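Local coordinates for protein 33 kDa chaperonin (Thermotoga maritima, PDB 1VQ0) that probably acts as a redox-regulated molecular chaperone, protecting thermally unfolding and oxidatively damaged proteins from irreversible aggregation, at residues T49-R54 with F114-A119; A55-A60 with F166-L171; T73-G78 with V124-R129; P81-V86 with Y98-K103. All coordinates share one frame; numbering follows the deposited sequence.

Interaction 1 (T49-R54 with F114-A119)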
loop_
_atom_site.group_PDB
_atom_site.type_symbol
_atom_site.label_atom_id
_atom_site.label_comp_id
_atom_site.label_asym_id
_atom_site.label_seq_id
_atom_site.Cartn_x
_atom_site.Cartn_y
_atom_site.Cartn_z
ATOM N N THR A 49 -16.736 -19.281 7.876
ATOM C CA THR A 49 -16.346 -19.260 9.310
ATOM C C THR A 49 -14.826 -19.458 9.454
ATOM O O THR A 49 -14.149 -18.743 10.182
ATOM C CB THR A 49 -17.109 -20.354 10.086
ATOM O OG1 THR A 49 -18.527 -20.127 10.028
ATOM C CG2 THR A 49 -16.771 -20.296 11.580
ATOM N N VAL A 50 -14.269 -20.420 8.718
ATOM C CA VAL A 50 -12.861 -20.743 8.895
ATOM C C VAL A 50 -11.998 -19.618 8.278
ATOM O O VAL A 50 -11.000 -19.207 8.843
ATOM C CB VAL A 50 -12.556 -22.150 8.297
ATOM C CG1 VAL A 50 -11.031 -22.429 8.227
ATOM C CG2 VAL A 50 -13.231 -23.226 9.122
ATOM N N VAL A 51 -12.408 -19.124 7.109
ATOM C CA VAL A 51 -11.643 -18.090 6.407
ATOM C C VAL A 51 -11.612 -16.777 7.207
ATOM O O VAL A 51 -10.551 -16.233 7.499
ATOM C CB VAL A 51 -12.229 -17.810 4.989
ATOM C CG1 VAL A 51 -11.409 -16.717 4.275
ATOM C CG2 VAL A 51 -12.195 -19.051 4.133
ATOM N N LEU A 52 -12.791 -16.272 7.540
ATOM C CA LEU A 52 -12.904 -15.108 8.404
ATOM C C LEU A 52 -12.282 -15.308 9.799
ATOM O O LEU A 52 -11.656 -14.414 10.310
ATOM C CB LEU A 52 -14.335 -14.630 8.498
ATOM C CG LEU A 52 -14.587 -13.298 9.256
ATOM C CD1 LEU A 52 -13.666 -12.169 8.784
ATOM C CD2 LEU A 52 -16.023 -12.822 9.177
ATOM N N GLY A 53 -12.489 -16.480 10.396
ATOM C CA GLY A 53 -11.949 -16.785 11.705
ATOM C C GLY A 53 -10.428 -16.677 11.721
ATOM O O GLY A 53 -9.839 -16.090 12.614
ATOM N N ARG A 54 -9.786 -17.216 10.713
ATOM C CA ARG A 54 -8.364 -17.160 10.658
ATOM C C ARG A 54 -7.866 -15.728 10.565
ATOM O O ARG A 54 -6.841 -15.369 11.197
ATOM C CB ARG A 54 -7.834 -17.903 9.467
ATOM C CG ARG A 54 -7.838 -19.452 9.574
ATOM C CD ARG A 54 -6.914 -20.090 8.506
ATOM N NE ARG A 54 -7.173 -21.511 8.353
ATOM C CZ ARG A 54 -6.612 -22.281 7.421
ATOM N NH1 ARG A 54 -5.757 -21.766 6.565
ATOM N NH2 ARG A 54 -6.913 -23.564 7.336
ATOM N N PHE A 114 -10.993 -27.635 5.278
ATOM C CA PHE A 114 -11.609 -26.512 4.562
ATOM C C PHE A 114 -10.592 -25.799 3.638
ATOM O O PHE A 114 -9.431 -25.526 4.016
ATOM C CB PHE A 114 -12.335 -25.528 5.484
ATOM C CG PHE A 114 -13.640 -26.100 6.072
ATOM C CD1 PHE A 114 -14.791 -26.240 5.276
ATOM C CD2 PHE A 114 -13.694 -26.568 7.369
ATOM C CE1 PHE A 114 -15.983 -26.825 5.782
ATOM C CE2 PHE A 114 -14.906 -27.118 7.888
ATOM C CZ PHE A 114 -16.034 -27.254 7.098
ATOM N N ASP A 115 -11.040 -25.543 2.412
ATOM C CA ASP A 115 -10.187 -25.026 1.344
ATOM C C ASP A 115 -10.131 -23.525 1.369
ATOM O O ASP A 115 -10.661 -22.827 0.495
ATOM C CB ASP A 115 -10.650 -25.527 -0.019
ATOM C CG ASP A 115 -9.667 -25.252 -1.097
ATOM O OD1 ASP A 115 -8.497 -24.875 -0.777
ATOM O OD2 ASP A 115 -9.991 -25.401 -2.279
ATOM N N VAL A 116 -9.462 -23.026 2.407
ATOM C CA VAL A 116 -9.249 -21.583 2.572
ATOM C C VAL A 116 -8.548 -20.977 1.354
ATOM O O VAL A 116 -9.021 -19.983 0.784
ATOM C CB VAL A 116 -8.509 -21.322 3.895
ATOM C CG1 VAL A 116 -8.117 -19.859 4.051
ATOM C CG2 VAL A 116 -9.383 -21.782 5.059
ATOM N N ALA A 117 -7.457 -21.618 0.897
ATOM C CA ALA A 117 -6.673 -21.142 -0.240
ATOM C C ALA A 117 -7.562 -21.069 -1.498
ATOM O O ALA A 117 -7.548 -20.097 -2.244
ATOM C CB ALA A 117 -5.433 -22.046 -0.458
ATOM N N GLY A 118 -8.346 -22.104 -1.721
ATOM C CA GLY A 118 -9.281 -22.146 -2.848
ATOM C C GLY A 118 -10.344 -21.064 -2.697
ATOM O O GLY A 118 -10.741 -20.417 -3.650
ATOM N N ALA A 119 -10.825 -20.847 -1.473
ATOM C CA ALA A 119 -11.865 -19.823 -1.301
ATOM C C ALA A 119 -11.329 -18.452 -1.712
ATOM O O ALA A 119 -12.028 -17.650 -2.286
ATOM C CB ALA A 119 -12.333 -19.783 0.118
HETATM O O HOH W 1 -6.797 -25.159 4.803
#

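Interaction 2 (A55-A60 with F166-L171)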
loop_
_atom_site.group_PDB
_atom_site.type_symbol
_atom_site.label_atom_id
_atom_site.label_comp_id
_atom_site.label_asym_id
_atom_site.label_seq_id
_atom_site.Cartn_x
_atom_site.Cartn_y
_atom_site.Cartn_z
ATOM N N ALA A 55 -8.604 -14.932 9.788
ATOM C CA ALA A 55 -8.290 -13.549 9.576
ATOM C C ALA A 55 -8.480 -12.715 10.876
ATOM O O ALA A 55 -7.567 -11.944 11.228
ATOM C CB ALA A 55 -9.080 -12.981 8.445
ATOM N N LEU A 56 -9.616 -12.949 11.578
ATOM C CA LEU A 56 -9.894 -12.374 12.903
ATOM C C LEU A 56 -8.817 -12.762 13.917
ATOM O O LEU A 56 -8.371 -11.941 14.675
ATOM C CB LEU A 56 -11.270 -12.811 13.443
ATOM C CG LEU A 56 -12.474 -12.321 12.665
ATOM C CD1 LEU A 56 -13.828 -12.940 13.124
ATOM C CD2 LEU A 56 -12.509 -10.788 12.787
ATOM N N ILE A 57 -8.409 -14.021 13.922
ATOM C CA ILE A 57 -7.317 -14.461 14.825
ATOM C C ILE A 57 -6.037 -13.649 14.516
ATOM O O ILE A 57 -5.436 -13.073 15.407
ATOM C CB ILE A 57 -7.078 -15.972 14.705
ATOM C CG1 ILE A 57 -8.321 -16.724 15.234
ATOM C CG2 ILE A 57 -5.816 -16.420 15.458
ATOM C CD1 ILE A 57 -8.467 -18.156 14.695
ATOM N N GLY A 58 -5.666 -13.612 13.241
ATOM C CA GLY A 58 -4.556 -12.784 12.739
ATOM C C GLY A 58 -4.583 -11.383 13.293
ATOM O O GLY A 58 -3.646 -10.964 13.943
ATOM N N ALA A 59 -5.662 -10.660 13.021
ATOM C CA ALA A 59 -5.875 -9.326 13.580
ATOM C C ALA A 59 -5.725 -9.247 15.151
ATOM O O ALA A 59 -5.082 -8.328 15.688
ATOM C CB ALA A 59 -7.216 -8.774 13.103
ATOM N N ALA A 60 -6.317 -10.207 15.852
ATOM C CA ALA A 60 -6.223 -10.286 17.304
ATOM C C ALA A 60 -4.812 -10.450 17.792
ATOM O O ALA A 60 -4.438 -9.864 18.779
ATOM C CB ALA A 60 -7.025 -11.412 17.824
ATOM N N PHE A 166 3.327 -17.179 12.256
ATOM C CA PHE A 166 1.926 -17.257 12.720
ATOM C C PHE A 166 1.416 -18.683 12.554
ATOM O O PHE A 166 1.652 -19.324 11.539
ATOM C CB PHE A 166 1.017 -16.320 11.949
ATOM C CG PHE A 166 1.160 -14.864 12.283
ATOM C CD1 PHE A 166 2.253 -14.126 11.831
ATOM C CD2 PHE A 166 0.160 -14.213 12.974
ATOM C CE1 PHE A 166 2.359 -12.759 12.097
ATOM C CE2 PHE A 166 0.274 -12.889 13.276
ATOM C CZ PHE A 166 1.352 -12.138 12.807
ATOM N N SER A 167 0.789 -19.221 13.584
ATOM C CA SER A 167 0.058 -20.476 13.446
ATOM C C SER A 167 -1.347 -20.283 13.912
ATOM O O SER A 167 -1.555 -19.830 15.021
ATOM C CB SER A 167 0.695 -21.579 14.208
ATOM O OG SER A 167 0.024 -22.815 13.946
ATOM N N ILE A 168 -2.307 -20.638 13.040
ATOM C CA ILE A 168 -3.719 -20.263 13.185
ATOM C C ILE A 168 -4.625 -21.414 12.778
ATOM O O ILE A 168 -4.369 -22.080 11.776
ATOM C CB ILE A 168 -4.064 -18.999 12.295
ATOM C CG1 ILE A 168 -3.278 -17.744 12.706
ATOM C CG2 ILE A 168 -5.555 -18.692 12.387
ATOM C CD1 ILE A 168 -3.482 -16.563 11.778
ATOM N N GLY A 169 -5.696 -21.637 13.542
ATOM C CA GLY A 169 -6.610 -22.769 13.307
ATOM C C GLY A 169 -7.998 -22.442 13.812
ATOM O O GLY A 169 -8.168 -21.791 14.861
ATOM N N VAL A 170 -9.003 -22.852 13.046
ATOM C CA VAL A 170 -10.400 -22.738 13.430
ATOM C C VAL A 170 -11.069 -24.117 13.203
ATOM O O VAL A 170 -11.052 -24.609 12.106
ATOM C CB VAL A 170 -11.135 -21.720 12.572
ATOM C CG1 VAL A 170 -12.622 -21.864 12.781
ATOM C CG2 VAL A 170 -10.675 -20.306 12.886
ATOM N N LEU A 171 -11.601 -24.713 14.265
ATOM C CA LEU A 171 -12.436 -25.931 14.210
ATOM C C LEU A 171 -13.890 -25.564 14.542
ATOM O O LEU A 171 -14.224 -25.042 15.599
ATOM C CB LEU A 171 -11.933 -26.974 15.190
ATOM C CG LEU A 171 -12.549 -28.349 15.138
ATOM C CD1 LEU A 171 -12.105 -29.058 13.834
ATOM C CD2 LEU A 171 -12.181 -29.211 16.373
#

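Interaction 3 (T73-G78 with V124-R129)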
loop_
_atom_site.group_PDB
_atom_site.type_symbol
_atom_site.label_atom_id
_atom_site.label_comp_id
_atom_site.label_asym_id
_atom_site.label_seq_id
_atom_site.Cartn_x
_atom_site.Cartn_y
_atom_site.Cartn_z
ATOM N N THR A 73 -6.166 -3.074 10.039
ATOM C CA THR A 73 -7.079 -3.839 9.182
ATOM C C THR A 73 -6.317 -4.743 8.202
ATOM O O THR A 73 -5.481 -4.275 7.390
ATOM C CB THR A 73 -7.967 -2.912 8.370
ATOM O OG1 THR A 73 -8.658 -1.987 9.219
ATOM C CG2 THR A 73 -9.058 -3.674 7.600
ATOM N N LEU A 74 -6.661 -6.032 8.231
ATOM C CA LEU A 74 -6.218 -7.013 7.213
ATOM C C LEU A 74 -7.285 -7.134 6.152
ATOM O O LEU A 74 -8.389 -7.492 6.432
ATOM C CB LEU A 74 -6.053 -8.355 7.850
ATOM C CG LEU A 74 -5.776 -9.619 7.096
ATOM C CD1 LEU A 74 -4.396 -9.313 6.453
ATOM C CD2 LEU A 74 -5.679 -10.720 8.117
ATOM N N ASP A 75 -6.905 -6.816 4.929
ATOM C CA ASP A 75 -7.762 -6.866 3.768
ATOM C C ASP A 75 -7.103 -7.785 2.682
ATOM O O ASP A 75 -6.137 -7.424 2.028
ATOM C CB ASP A 75 -7.939 -5.444 3.239
ATOM C CG ASP A 75 -8.745 -5.392 2.004
ATOM O OD1 ASP A 75 -9.450 -6.352 1.733
ATOM O OD2 ASP A 75 -8.747 -4.422 1.234
ATOM N N ILE A 76 -7.592 -9.003 2.617
ATOM C CA ILE A 76 -7.227 -9.982 1.620
ATOM C C ILE A 76 -8.283 -9.995 0.472
ATOM O O ILE A 76 -9.455 -10.135 0.671
ATOM C CB ILE A 76 -7.078 -11.331 2.244
ATOM C CG1 ILE A 76 -5.901 -11.310 3.240
ATOM C CG2 ILE A 76 -6.836 -12.385 1.167
ATOM C CD1 ILE A 76 -5.903 -12.489 4.119
ATOM N N GLU A 77 -7.800 -9.754 -0.723
ATOM C CA GLU A 77 -8.675 -9.714 -1.874
ATOM C C GLU A 77 -8.158 -10.665 -2.977
ATOM O O GLU A 77 -6.979 -10.668 -3.316
ATOM C CB GLU A 77 -8.768 -8.286 -2.365
ATOM C CG GLU A 77 -9.863 -8.121 -3.422
ATOM C CD GLU A 77 -10.087 -6.653 -3.778
ATOM O OE1 GLU A 77 -9.315 -5.786 -3.357
ATOM O OE2 GLU A 77 -11.050 -6.372 -4.470
ATOM N N GLY A 78 -9.033 -11.510 -3.494
ATOM C CA GLY A 78 -8.626 -12.496 -4.519
ATOM C C GLY A 78 -9.719 -12.938 -5.410
ATOM O O GLY A 78 -10.833 -12.449 -5.284
ATOM N N VAL A 124 -4.083 -10.710 -3.293
ATOM C CA VAL A 124 -3.162 -9.841 -2.552
ATOM C C VAL A 124 -3.603 -9.704 -1.075
ATOM O O VAL A 124 -4.756 -9.924 -0.710
ATOM C CB VAL A 124 -3.076 -8.377 -3.196
ATOM C CG1 VAL A 124 -2.745 -8.442 -4.588
ATOM C CG2 VAL A 124 -4.363 -7.569 -3.035
ATOM N N LEU A 125 -2.646 -9.322 -0.246
ATOM C CA LEU A 125 -2.917 -8.990 1.127
ATOM C C LEU A 125 -2.488 -7.547 1.414
ATOM O O LEU A 125 -1.411 -7.154 1.067
ATOM C CB LEU A 125 -2.205 -9.979 2.029
ATOM C CG LEU A 125 -2.261 -9.793 3.550
ATOM C CD1 LEU A 125 -1.845 -11.111 4.234
ATOM C CD2 LEU A 125 -1.346 -8.728 3.980
ATOM N N ARG A 126 -3.408 -6.795 2.009
ATOM C CA ARG A 126 -3.263 -5.418 2.460
ATOM C C ARG A 126 -3.363 -5.317 3.968
ATOM O O ARG A 126 -4.178 -5.982 4.560
ATOM C CB ARG A 126 -4.365 -4.510 1.862
ATOM C CG ARG A 126 -4.090 -4.154 0.501
ATOM C CD ARG A 126 -5.014 -3.163 -0.173
ATOM N NE ARG A 126 -6.274 -3.784 -0.395
ATOM C CZ ARG A 126 -6.686 -4.372 -1.494
ATOM N NH1 ARG A 126 -5.960 -4.421 -2.568
ATOM N NH2 ARG A 126 -7.896 -4.887 -1.506
ATOM N N VAL A 127 -2.510 -4.478 4.547
ATOM C CA VAL A 127 -2.601 -4.048 5.944
ATOM C C VAL A 127 -2.696 -2.529 5.997
ATOM O O VAL A 127 -1.814 -1.807 5.493
ATOM C CB VAL A 127 -1.491 -4.616 6.800
ATOM C CG1 VAL A 127 -1.517 -4.038 8.248
ATOM C CG2 VAL A 127 -1.611 -6.145 6.790
ATOM N N VAL A 128 -3.806 -2.077 6.575
ATOM C CA VAL A 128 -4.119 -0.648 6.813
ATOM C C VAL A 128 -3.866 -0.326 8.274
ATOM O O VAL A 128 -4.392 -0.984 9.163
ATOM C CB VAL A 128 -5.565 -0.340 6.470
ATOM C CG1 VAL A 128 -5.868 1.102 6.535
ATOM C CG2 VAL A 128 -5.852 -0.865 5.057
ATOM N N ARG A 129 -3.004 0.652 8.505
ATOM C CA ARG A 129 -2.691 1.107 9.841
ATOM C C ARG A 129 -3.231 2.524 10.018
ATOM O O ARG A 129 -2.740 3.486 9.469
ATOM C CB ARG A 129 -1.217 1.075 10.056
ATOM C CG ARG A 129 -0.692 -0.324 10.288
ATOM C CD ARG A 129 -0.240 -0.416 11.753
ATOM N NE ARG A 129 1.160 -0.314 11.855
ATOM C CZ ARG A 129 1.877 -0.061 12.937
ATOM N NH1 ARG A 129 1.444 0.241 14.140
ATOM N NH2 ARG A 129 3.143 -0.052 12.762
HETATM O O HOH W 2 -7.496 0.308 9.790
#

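Interaction 4 (P81-V86 with Y98-K103)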
loop_
_atom_site.group_PDB
_atom_site.type_symbol
_atom_site.label_atom_id
_atom_site.label_comp_id
_atom_site.label_asym_id
_atom_site.label_seq_id
_atom_site.Cartn_x
_atom_site.Cartn_y
_atom_site.Cartn_z
ATOM N N PRO A 81 -13.992 -17.737 -4.842
ATOM C CA PRO A 81 -15.431 -17.465 -4.702
ATOM C C PRO A 81 -15.821 -16.714 -3.433
ATOM O O PRO A 81 -16.934 -16.180 -3.383
ATOM C CB PRO A 81 -16.067 -18.873 -4.803
ATOM C CG PRO A 81 -15.022 -19.833 -4.292
ATOM C CD PRO A 81 -13.708 -19.182 -4.757
ATOM N N ILE A 82 -14.935 -16.678 -2.409
ATOM C CA ILE A 82 -15.145 -15.761 -1.278
ATOM C C ILE A 82 -14.882 -14.253 -1.553
ATOM O O ILE A 82 -15.490 -13.414 -0.906
ATOM C CB ILE A 82 -14.439 -16.212 0.019
ATOM C CG1 ILE A 82 -15.291 -15.801 1.249
ATOM C CG2 ILE A 82 -13.010 -15.679 0.091
ATOM C CD1 ILE A 82 -14.874 -16.446 2.639
ATOM N N ARG A 83 -13.963 -13.971 -2.488
ATOM C CA ARG A 83 -13.688 -12.660 -3.090
ATOM C C ARG A 83 -12.873 -11.714 -2.230
ATOM O O ARG A 83 -11.869 -11.145 -2.677
ATOM C CB ARG A 83 -14.962 -11.976 -3.582
ATOM C CG ARG A 83 -15.812 -12.813 -4.523
ATOM C CD ARG A 83 -16.796 -12.028 -5.467
ATOM N NE ARG A 83 -17.613 -10.969 -4.843
ATOM C CZ ARG A 83 -18.750 -11.148 -4.144
ATOM N NH1 ARG A 83 -19.249 -12.370 -3.891
ATOM N NH2 ARG A 83 -19.372 -10.072 -3.654
ATOM N N ARG A 84 -13.322 -11.535 -0.993
ATOM C CA ARG A 84 -12.709 -10.599 -0.068
ATOM C C ARG A 84 -12.904 -11.010 1.391
ATOM O O ARG A 84 -13.972 -11.476 1.768
ATOM C CB ARG A 84 -13.290 -9.177 -0.235
ATOM C CG ARG A 84 -12.235 -8.123 0.112
ATOM C CD ARG A 84 -12.599 -6.790 -0.341
ATOM N NE ARG A 84 -11.556 -5.774 -0.159
ATOM C CZ ARG A 84 -11.668 -4.527 -0.652
ATOM N NH1 ARG A 84 -12.739 -4.159 -1.329
ATOM N NH2 ARG A 84 -10.739 -3.630 -0.483
ATOM N N VAL A 85 -11.829 -10.844 2.163
ATOM C CA VAL A 85 -11.785 -11.125 3.581
ATOM C C VAL A 85 -11.133 -9.954 4.299
ATOM O O VAL A 85 -9.969 -9.616 4.019
ATOM C CB VAL A 85 -10.951 -12.388 3.875
ATOM C CG1 VAL A 85 -11.083 -12.777 5.303
ATOM C CG2 VAL A 85 -11.371 -13.516 3.006
ATOM N N VAL A 86 -11.874 -9.367 5.249
ATOM C CA VAL A 86 -11.467 -8.150 5.946
ATOM C C VAL A 86 -11.581 -8.350 7.476
ATOM O O VAL A 86 -12.629 -8.748 8.002
ATOM C CB VAL A 86 -12.356 -6.934 5.520
ATOM C CG1 VAL A 86 -11.927 -5.678 6.209
ATOM C CG2 VAL A 86 -12.270 -6.694 4.063
ATOM N N TYR A 98 -15.617 -9.216 8.162
ATOM C CA TYR A 98 -16.645 -9.632 7.197
ATOM C C TYR A 98 -15.973 -10.261 5.954
ATOM O O TYR A 98 -14.759 -10.089 5.727
ATOM C CB TYR A 98 -17.532 -8.458 6.793
ATOM C CG TYR A 98 -16.848 -7.331 5.984
ATOM C CD1 TYR A 98 -16.266 -6.254 6.613
ATOM C CD2 TYR A 98 -16.855 -7.338 4.573
ATOM C CE1 TYR A 98 -15.636 -5.216 5.874
ATOM C CE2 TYR A 98 -16.231 -6.312 3.818
ATOM C CZ TYR A 98 -15.610 -5.260 4.495
ATOM O OH TYR A 98 -15.034 -4.207 3.799
ATOM N N VAL A 99 -16.770 -10.997 5.178
ATOM C CA VAL A 99 -16.321 -11.559 3.914
ATOM C C VAL A 99 -17.306 -11.122 2.875
ATOM O O VAL A 99 -18.453 -10.822 3.203
ATOM C CB VAL A 99 -16.225 -13.078 3.891
ATOM C CG1 VAL A 99 -15.247 -13.577 4.895
ATOM C CG2 VAL A 99 -17.587 -13.748 4.124
ATOM N N ALA A 100 -16.868 -11.076 1.613
ATOM C CA ALA A 100 -17.758 -10.629 0.540
ATOM C C ALA A 100 -18.865 -11.652 0.271
ATOM O O ALA A 100 -20.007 -11.259 0.001
ATOM C CB ALA A 100 -16.970 -10.322 -0.727
ATOM N N ASN A 101 -18.542 -12.944 0.452
ATOM C CA ASN A 101 -19.456 -14.038 0.198
ATOM C C ASN A 101 -19.618 -14.962 1.393
ATOM O O ASN A 101 -18.970 -15.984 1.465
ATOM C CB ASN A 101 -19.053 -14.829 -1.073
ATOM C CG ASN A 101 -20.022 -16.033 -1.381
ATOM O OD1 ASN A 101 -21.134 -16.119 -0.835
ATOM N ND2 ASN A 101 -19.579 -16.954 -2.249
ATOM N N PRO A 102 -20.493 -14.581 2.327
ATOM C CA PRO A 102 -20.693 -15.332 3.561
ATOM C C PRO A 102 -21.204 -16.769 3.403
ATOM O O PRO A 102 -21.081 -17.545 4.333
ATOM C CB PRO A 102 -21.752 -14.492 4.351
ATOM C CG PRO A 102 -22.287 -13.471 3.456
ATOM C CD PRO A 102 -21.351 -13.383 2.259
ATOM N N LYS A 103 -21.810 -17.094 2.261
ATOM C CA LYS A 103 -22.408 -18.421 2.010
ATOM C C LYS A 103 -21.496 -19.344 1.174
ATOM O O LYS A 103 -21.916 -20.401 0.745
ATOM C CB LYS A 103 -23.755 -18.247 1.281
ATOM C CG LYS A 103 -24.920 -17.799 2.126
ATOM C CD LYS A 103 -24.613 -17.423 3.576
ATOM C CE LYS A 103 -25.900 -17.055 4.398
ATOM N NZ LYS A 103 -26.441 -18.229 5.109
#

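Interaction 1 (T49-R54 with F114-A119)
A valine methyl sits over the flat, charged end of an arginine: Val-116 CG2 lies above the centre of one face of the Arg-54 guanidinium, 3.7 Å from Arg-54 CZ. The apolar methyl takes the face and leaves polar partners to the nitrogens. Arg-54 NH1 makes a salt bridge with Glu-147, and Arg-54 NH2 donates to a water 3.0 Å away, which passes a hydrogen bond on to Phe-114 O at 2.8 Å. The arginine chain is stretched out from CG to NE, which carries the guanidinium outward from helix 46-62 and across to Val-116. With CG1 anti to the backbone N (chi1 173°), Val-116 CG2 is left beside that N and also presses on the helix, 3.6 Å from Val-50 CG1 and 4.0 Å from Val-51 CG2. This is a helix-to-helix contact in which the long helix 46-62 receives the first turn of the short helix 116-120. Asp-115 is the N-cap of that turn, its OD1 accepting a weak capping bond from Gly-118 N at 2.9 Å. Just before the cap, Phe-114 crosses Val-50 at about a right angle, with Phe-114 CD2 3.8 Å from Val-50 CG2, and its ring continues onto Tyr-46 and Leu-47 one turn earlier on the same helix. One turn further along the short helix, Ala-119 CB meets Val-51 CG2 at 4.1 Å.

Interaction 2 (A55-A60 with F166-L171)
Ile-57 meets three successive residues of the strand, Ile-168, Gly-169 and Val-170. Starting at the root, Ile-57 CB is already 3.9 Å from Ile-168 CG2. One branch, Ile-57 CG2, rests on the same methyl at 3.8 Å and also reaches Ile-168 CG1. The other branch leaves beside the backbone N (chi1 -66°) and runs through CG1 to the tip, where Ile-57 CD1 lies 3.6 Å from Val-170 CG2, 3.7 Å from Gly-169 O and against Ile-168 CG2. The two isoleucines run antiparallel, side against side, and Ile-168 CD1 ends at Gly-58. With no side chain there, the methyl comes down onto the backbone itself, 4.0 Å from Gly-58 N; a CB on this residue would meet the same methyl. Farther along, the Phe-166 ring approaches Gly-58 O obliquely, CE2 standing 4.4 Å from the oxygen. Phe-166, Ile-168 and Val-170 are alternate residues and all point toward the helix. Ser-167 and Gly-169 pair through their backbones with strand 176-187. On another side of the helix, Ala-55 and Ala-59 touch Ala-87 of strand 84-90. The axes of segments 55-60 and 166-171 approach to 8.6 Å, with 139° between their directions: helix-on-sheet packing in a domain of mixed helices and largely antiparallel sheet, helix 46-62 lying against strand 164-173, an outermost strand of that sheet within the chain.

Interaction 3 (T73-G78 with V124-R129)
Leu-74, Ile-76 and Leu-125 form the apolar centre of this antiparallel pair. Leu-125 CG is the meeting point, 3.6 Å from Leu-74 CD1 and 4.0 Å from Ile-76 CG1, while Leu-74 CD1 also reaches toward Val-127 CG2. These residues belong to non-hydrogen-bonded pairs. Alternating with them, the hydrogen-bonded pairs Thr-73 with Val-128, Asp-75 with Arg-126 and Glu-77 with Val-124 each exchange two backbone bonds and turn their side chains to the other face. There the chemistry becomes ionic. Arg-126 bends at chi3 (-70°), which folds the guanidinium back over the neighbouring strand, and its side runs against the aspartate: Arg-126 NE at 3.0 Å and Arg-126 NH2 at 2.9 Å both bind Asp-75 OD2. Both nitrogens approach from the same face, well above the carboxylate plane, whereas the oxygen lies in the guanidinium plane. Arg-126 NH2 also bridges to Glu-77 OE1, although the modelled separation is short enough for its exact length to be doubtful; the Glu-77 carboxylate stands 87° to the guanidinium. A leucine in place of Arg-126 would probably leave Glu-77, whose link to Arg-84 is long and weak, without its close cationic mate, and Asp-75 more dependent on its salt bridge to Arg-84. Arg-126 NH1 is held by Gln-140. Within the sheet, strand 71-78 is flanked by 84-90 and strand 123-130 by 137-142, while Tyr-155 of helix 149-160 packs on Leu-125 and Val-127.

Interaction 4 (P81-V86 with Y98-K103)
At the open end of the beta hairpin made by strands 84-90 and 94-99, Val-86 and Tyr-98 form a hydrogen-bonded antiparallel pair with two backbone bonds. Their side chains run alongside each other. With CG between its backbone N and carbonyl carbon (chi1 67°), the tyrosine ring lies over the valine: Val-86 CB is 4.0 Å from the Tyr-98 ring centroid, a CH-pi contact over the face, and Val-86 CG2 is 3.7 Å from Tyr-98 CZ. On the face that carries Val-85 and Val-99, Ile-82 CD1 comes in from the preceding loop to meet Val-99 CG1 at 3.7 Å. The strands then give way to loops. Ala-100 N donates to Arg-84 O at 2.9 Å, the Arg-83 guanidinium lays one face against Ala-100 CB, and Asn-101 ND2 reaches Pro-81 O at 3.0 Å from above the carbonyl plane. Beyond the hairpin, Tyr-98 OH is hydrogen-bonded to Lys-276 and the ring meets Trp-277 edge-to-face. Replacing Tyr-98 by alanine would probably strip the ring from Val-86 and cost Lys-276 its hydrogen bond to the hydroxyl and Trp-277 its edge-to-face partner. Those two residues lie between Cys-275 and Cys-278, so this antiparallel hairpin packs against the loop between two ligands of Hsp33's four-cysteine zinc site, without touching the ligands.

How the interactions relate
Interactions 1 and 2 are the buried, mainly apolar contacts: both use helix 46-62, successive parts of which meet a short helix and an outermost strand, and they touch where Val-170 CG2 packs on Gly-53 and Arg-54. Interactions 3 and 4 are sheet pairings, only partly buried, and divide their chemistry between an apolar face and a polar or aromatic one. They join through the neighbouring strands 71-78 and 84-90, with a salt bridge from Arg-84 of interaction 4 to Asp-75 of interaction 3. Ala-55 links the layers by touching both Leu-74 and Val-85. Interaction 4 is nested along the chain inside the loops closed by the other three.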